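Local atomic coordinates of glucosidase (Croceicoccus marinus, PDB entry 5Z3K), a protein that probably hydrolyses O-glycosidic bonds as a family 39 glycoside hydrolase, acting as a beta-glucosidase of a deep-sea bacterium. Residues L336-I349 with L360-L373. Sequence-based numbering, arbitrary orientation.
Sequences LVGQTLATTERLAI and LAGRTADGDTIRIL
E345 and R363 face one another across an antiparallel strand pair and show how a salt bridge can mark the start of a hairpin. R363 comes side-on: NE (2.6 Å) and NH2 (2.8 Å) both grip E345 OE2, which lies in the guanidinium plane, while the carboxylate is turned 38° from it. CG of R363 sits between its backbone N and carbonyl carbon (chi1 63°), and from there the extended chain runs past E345 CB. A leucine in its place would probably leave the E345 carboxylate without its cationic mate and free to swing. In the backbone between them, R363 O accepts the N-H groups of both T344 and E345, a classic beta bulge. L347 continues this face, its CD1 meeting I370 CG2 at 3.6 Å.

Helix 329-341 packs on the opposite face. T340 crosses L373 obliquely, OG1 3.4 Å from L373 CB, while that hydroxyl donates to L336 O. R371 lays one guanidinium face against Q339 CB, and its NH1 reaches Q339 O at 2.9 Å from above the carbonyl plane; NE pairs with E479. Charge thus joins the open end of the strand pair, while R371, bonding a helix carbonyl, supplements apolar packing against the sheet.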
loop_
_atom_site.group_PDB
_atom_site.type_symbol
_atom_site.label_atom_id
_atom_site.label_comp_id
_atom_site.label_asym_id
_atom_site.label_seq_id
_atom_site.Cartn_x
_atom_site.Cartn_y
_atom_site.Cartn_z
ATOM N N LEU A 336 -13.380 -0.074 -4.388
ATOM C CA LEU A 336 -13.668 -1.109 -5.380
ATOM C C LEU A 336 -12.452 -2.002 -5.615
ATOM O O LEU A 336 -12.598 -3.214 -5.826
ATOM C CB LEU A 336 -14.115 -0.481 -6.694
ATOM C CG LEU A 336 -15.286 0.501 -6.651
ATOM C CD1 LEU A 336 -15.669 0.839 -8.074
ATOM C CD2 LEU A 336 -16.466 -0.056 -5.877
ATOM N N VAL A 337 -11.250 -1.418 -5.591
ATOM C CA VAL A 337 -10.030 -2.223 -5.690
ATOM C C VAL A 337 -9.943 -3.205 -4.526
ATOM O O VAL A 337 -9.752 -4.412 -4.715
ATOM C CB VAL A 337 -8.782 -1.318 -5.740
ATOM C CG1 VAL A 337 -7.542 -2.128 -5.447
ATOM C CG2 VAL A 337 -8.665 -0.606 -7.085
ATOM N N GLY A 338 -10.060 -2.701 -3.299
ATOM C CA GLY A 338 -9.919 -3.576 -2.150
ATOM C C GLY A 338 -10.938 -4.695 -2.135
ATOM O O GLY A 338 -10.628 -5.826 -1.752
ATOM N N GLN A 339 -12.176 -4.395 -2.544
ATOM C CA GLN A 339 -13.191 -5.432 -2.585
ATOM C C GLN A 339 -12.822 -6.511 -3.593
ATOM O O GLN A 339 -13.064 -7.700 -3.358
ATOM C CB GLN A 339 -14.552 -4.819 -2.902
ATOM C CG GLN A 339 -15.062 -3.967 -1.734
ATOM C CD GLN A 339 -16.102 -2.955 -2.148
ATOM O OE1 GLN A 339 -16.587 -2.963 -3.276
ATOM N NE2 GLN A 339 -16.447 -2.060 -1.226
ATOM N N THR A 340 -12.238 -6.108 -4.719
ATOM C CA THR A 340 -11.823 -7.079 -5.723
ATOM C C THR A 340 -10.666 -7.925 -5.211
ATOM O O THR A 340 -10.661 -9.150 -5.396
ATOM C CB THR A 340 -11.437 -6.367 -7.021
ATOM O OG1 THR A 340 -12.546 -5.585 -7.476
ATOM C CG2 THR A 340 -11.070 -7.378 -8.094
ATOM N N LEU A 341 -9.686 -7.284 -4.558
ATOM C CA LEU A 341 -8.529 -7.981 -3.995
ATOM C C LEU A 341 -8.904 -8.861 -2.807
ATOM O O LEU A 341 -8.110 -9.730 -2.418
ATOM C CB LEU A 341 -7.452 -6.974 -3.556
ATOM C CG LEU A 341 -6.807 -6.179 -4.701
ATOM C CD1 LEU A 341 -5.763 -5.157 -4.213
ATOM C CD2 LEU A 341 -6.197 -7.179 -5.715
ATOM N N ALA A 342 -10.080 -8.653 -2.219
ATOM C CA ALA A 342 -10.499 -9.478 -1.099
ATOM C C ALA A 342 -11.110 -10.798 -1.538
ATOM O O ALA A 342 -11.310 -11.671 -0.688
ATOM C CB ALA A 342 -11.503 -8.734 -0.211
ATOM N N THR A 343 -11.436 -10.960 -2.823
ATOM C CA THR A 343 -11.850 -12.271 -3.288
ATOM C C THR A 343 -10.695 -13.248 -3.109
ATOM O O THR A 343 -9.534 -12.855 -2.974
ATOM C CB THR A 343 -12.288 -12.223 -4.748
ATOM O OG1 THR A 343 -11.174 -11.853 -5.573
ATOM C CG2 THR A 343 -13.422 -11.222 -4.926
ATOM N N THR A 344 -11.016 -14.532 -3.058
ATOM C CA THR A 344 -9.964 -15.498 -2.795
ATOM C C THR A 344 -9.563 -16.289 -4.014
ATOM O O THR A 344 -8.400 -16.670 -4.130
ATOM C CB THR A 344 -10.376 -16.471 -1.692
ATOM O OG1 THR A 344 -11.612 -17.084 -2.047
ATOM C CG2 THR A 344 -10.537 -15.720 -0.369
ATOM N N GLU A 345 -10.495 -16.545 -4.915
ATOM C CA GLU A 345 -10.213 -17.322 -6.111
ATOM C C GLU A 345 -10.194 -16.360 -7.290
ATOM O O GLU A 345 -11.219 -15.770 -7.636
ATOM C CB GLU A 345 -11.245 -18.434 -6.268
ATOM C CG GLU A 345 -11.116 -19.460 -5.139
ATOM C CD GLU A 345 -12.088 -20.616 -5.245
ATOM O OE1 GLU A 345 -11.889 -21.614 -4.521
ATOM O OE2 GLU A 345 -13.050 -20.530 -6.039
ATOM N N ARG A 346 -9.017 -16.174 -7.884
ATOM C CA ARG A 346 -8.926 -15.326 -9.059
ATOM C C ARG A 346 -9.520 -16.057 -10.254
ATOM O O ARG A 346 -9.335 -17.265 -10.413
ATOM C CB ARG A 346 -7.471 -14.951 -9.340
ATOM C CG ARG A 346 -7.303 -13.970 -10.487
ATOM C CD ARG A 346 -5.919 -13.375 -10.442
ATOM N NE ARG A 346 -5.622 -12.548 -11.603
ATOM C CZ ARG A 346 -4.392 -12.229 -11.971
ATOM N NH1 ARG A 346 -3.354 -12.676 -11.267
ATOM N NH2 ARG A 346 -4.193 -11.471 -13.037
ATOM N N LEU A 347 -10.252 -15.314 -11.080
ATOM C CA LEU A 347 -10.914 -15.839 -12.264
ATOM C C LEU A 347 -10.220 -15.310 -13.506
ATOM O O LEU A 347 -9.634 -14.229 -13.482
ATOM C CB LEU A 347 -12.396 -15.430 -12.285
ATOM C CG LEU A 347 -13.245 -16.004 -11.151
ATOM C CD1 LEU A 347 -14.648 -15.382 -11.144
ATOM C CD2 LEU A 347 -13.317 -17.526 -11.225
ATOM N N ALA A 348 -10.295 -16.074 -14.596
ATOM C CA ALA A 348 -9.693 -15.637 -15.851
ATOM C C ALA A 348 -10.534 -14.543 -16.492
ATOM O O ALA A 348 -11.731 -14.733 -16.722
ATOM C CB ALA A 348 -9.566 -16.813 -16.821
ATOM N N ILE A 349 -9.911 -13.401 -16.798
ATOM C CA ILE A 349 -10.527 -12.373 -17.635
ATOM C C ILE A 349 -9.587 -12.083 -18.801
ATOM O O ILE A 349 -8.378 -11.872 -18.614
ATOM C CB ILE A 349 -10.879 -11.082 -16.859
ATOM C CG1 ILE A 349 -11.553 -10.063 -17.792
ATOM C CG2 ILE A 349 -9.651 -10.483 -16.155
ATOM C CD1 ILE A 349 -12.371 -8.994 -17.053
ATOM N N LEU A 360 -9.600 -7.230 -13.954
ATOM C CA LEU A 360 -9.262 -8.224 -12.950
ATOM C C LEU A 360 -10.557 -8.847 -12.452
ATOM O O LEU A 360 -11.547 -8.139 -12.236
ATOM C CB LEU A 360 -8.482 -7.578 -11.789
ATOM C CG LEU A 360 -8.068 -8.447 -10.600
ATOM C CD1 LEU A 360 -7.065 -9.514 -11.002
ATOM C CD2 LEU A 360 -7.483 -7.584 -9.474
ATOM N N ALA A 361 -10.559 -10.166 -12.269
ATOM C CA ALA A 361 -11.781 -10.850 -11.864
ATOM C C ALA A 361 -11.492 -11.864 -10.766
ATOM O O ALA A 361 -10.441 -12.508 -10.753
ATOM C CB ALA A 361 -12.440 -11.557 -13.055
ATOM N N GLY A 362 -12.456 -12.034 -9.862
ATOM C CA GLY A 362 -12.287 -12.981 -8.774
ATOM C C GLY A 362 -13.625 -13.338 -8.164
ATOM O O GLY A 362 -14.647 -12.700 -8.430
ATOM N N ARG A 363 -13.626 -14.390 -7.349
ATOM C CA ARG A 363 -14.856 -14.777 -6.659
ATOM C C ARG A 363 -14.567 -15.069 -5.192
ATOM O O ARG A 363 -13.450 -15.437 -4.822
ATOM C CB ARG A 363 -15.538 -15.984 -7.326
ATOM C CG ARG A 363 -14.746 -17.260 -7.324
ATOM C CD ARG A 363 -15.562 -18.396 -7.929
ATOM N NE ARG A 363 -14.935 -19.684 -7.658
ATOM C CZ ARG A 363 -15.184 -20.801 -8.329
ATOM N NH1 ARG A 363 -16.051 -20.793 -9.334
ATOM N NH2 ARG A 363 -14.559 -21.924 -7.991
ATOM N N THR A 364 -15.580 -14.870 -4.345
ATOM C CA THR A 364 -15.410 -15.063 -2.911
ATOM C C THR A 364 -15.326 -16.545 -2.552
ATOM O O THR A 364 -15.728 -17.426 -3.318
ATOM C CB THR A 364 -16.575 -14.439 -2.140
ATOM O OG1 THR A 364 -17.798 -14.939 -2.688
ATOM C CG2 THR A 364 -16.551 -12.928 -2.253
ATOM N N ALA A 365 -14.838 -16.812 -1.332
ATOM C CA ALA A 365 -14.607 -18.195 -0.920
ATOM C C ALA A 365 -15.894 -19.015 -0.945
ATOM O O ALA A 365 -15.879 -20.189 -1.335
ATOM C CB ALA A 365 -13.969 -18.235 0.469
ATOM N N ASP A 366 -17.023 -18.412 -0.565
ATOM C CA ASP A 366 -18.289 -19.139 -0.567
ATOM C C ASP A 366 -18.870 -19.331 -1.964
ATOM O O ASP A 366 -19.916 -19.977 -2.094
ATOM C CB ASP A 366 -19.307 -18.446 0.354
ATOM C CG ASP A 366 -19.764 -17.079 -0.158
ATOM O OD1 ASP A 366 -19.394 -16.667 -1.274
ATOM O OD2 ASP A 366 -20.519 -16.408 0.572
ATOM N N GLY A 367 -18.226 -18.791 -3.000
ATOM C CA GLY A 367 -18.653 -18.978 -4.370
ATOM C C GLY A 367 -19.871 -18.187 -4.801
ATOM O O GLY A 367 -20.285 -18.312 -5.956
ATOM N N ASP A 368 -20.445 -17.361 -3.934
ATOM C CA ASP A 368 -21.710 -16.690 -4.233
ATOM C C ASP A 368 -21.542 -15.282 -4.799
ATOM O O ASP A 368 -22.544 -14.641 -5.134
ATOM C CB ASP A 368 -22.575 -16.613 -2.967
ATOM C CG ASP A 368 -23.332 -17.902 -2.692
ATOM O OD1 ASP A 368 -23.488 -18.715 -3.635
ATOM O OD2 ASP A 368 -23.768 -18.095 -1.536
ATOM N N THR A 369 -20.317 -14.778 -4.908
ATOM C CA THR A 369 -20.087 -13.410 -5.362
ATOM C C THR A 369 -18.934 -13.405 -6.357
ATOM O O THR A 369 -17.833 -13.843 -6.016
ATOM C CB THR A 369 -19.769 -12.479 -4.184
ATOM O OG1 THR A 369 -20.869 -12.460 -3.260
ATOM C CG2 THR A 369 -19.491 -11.066 -4.678
ATOM N N ILE A 370 -19.187 -12.912 -7.571
ATOM C CA ILE A 370 -18.146 -12.657 -8.576
ATOM C C ILE A 370 -17.903 -11.153 -8.642
ATOM O O ILE A 370 -18.864 -10.375 -8.701
ATOM C CB ILE A 370 -18.576 -13.171 -9.965
ATOM C CG1 ILE A 370 -19.255 -14.553 -9.890
ATOM C CG2 ILE A 370 -17.424 -13.061 -10.974
ATOM C CD1 ILE A 370 -18.374 -15.661 -9.446
ATOM N N ARG A 371 -16.630 -10.733 -8.672
ATOM C CA ARG A 371 -16.280 -9.318 -8.809
ATOM C C ARG A 371 -15.389 -9.113 -10.026
ATOM O O ARG A 371 -14.363 -9.786 -10.163
ATOM C CB ARG A 371 -15.571 -8.792 -7.563
ATOM C CG ARG A 371 -16.486 -8.736 -6.361
ATOM C CD ARG A 371 -15.851 -8.075 -5.133
ATOM N NE ARG A 371 -16.877 -8.000 -4.099
ATOM C CZ ARG A 371 -16.728 -8.392 -2.840
ATOM N NH1 ARG A 371 -15.567 -8.877 -2.407
ATOM N NH2 ARG A 371 -17.757 -8.282 -2.007
ATOM N N ILE A 372 -15.766 -8.171 -10.889
ATOM C CA ILE A 372 -14.993 -7.858 -12.092
ATOM C C ILE A 372 -14.677 -6.371 -12.063
ATOM O O ILE A 372 -15.586 -5.530 -12.133
ATOM C CB ILE A 372 -15.724 -8.239 -13.390
ATOM C CG1 ILE A 372 -16.041 -9.740 -13.431
ATOM C CG2 ILE A 372 -14.863 -7.839 -14.586
ATOM C CD1 ILE A 372 -17.550 -10.057 -13.330
ATOM N N LEU A 373 -13.395 -6.050 -11.944
ATOM C CA LEU A 373 -12.914 -4.685 -11.797
ATOM C C LEU A 373 -12.291 -4.242 -13.110
ATOM O O LEU A 373 -11.490 -4.979 -13.687
ATOM C CB LEU A 373 -11.880 -4.613 -10.673
ATOM C CG LEU A 373 -11.262 -3.240 -10.444
ATOM C CD1 LEU A 373 -12.305 -2.303 -9.788
ATOM C CD2 LEU A 373 -10.047 -3.359 -9.568
HETATM O O HOH W 1 -15.430 -20.104 -4.744
HETATM O O HOH W 2 -7.972 -12.018 -13.267
#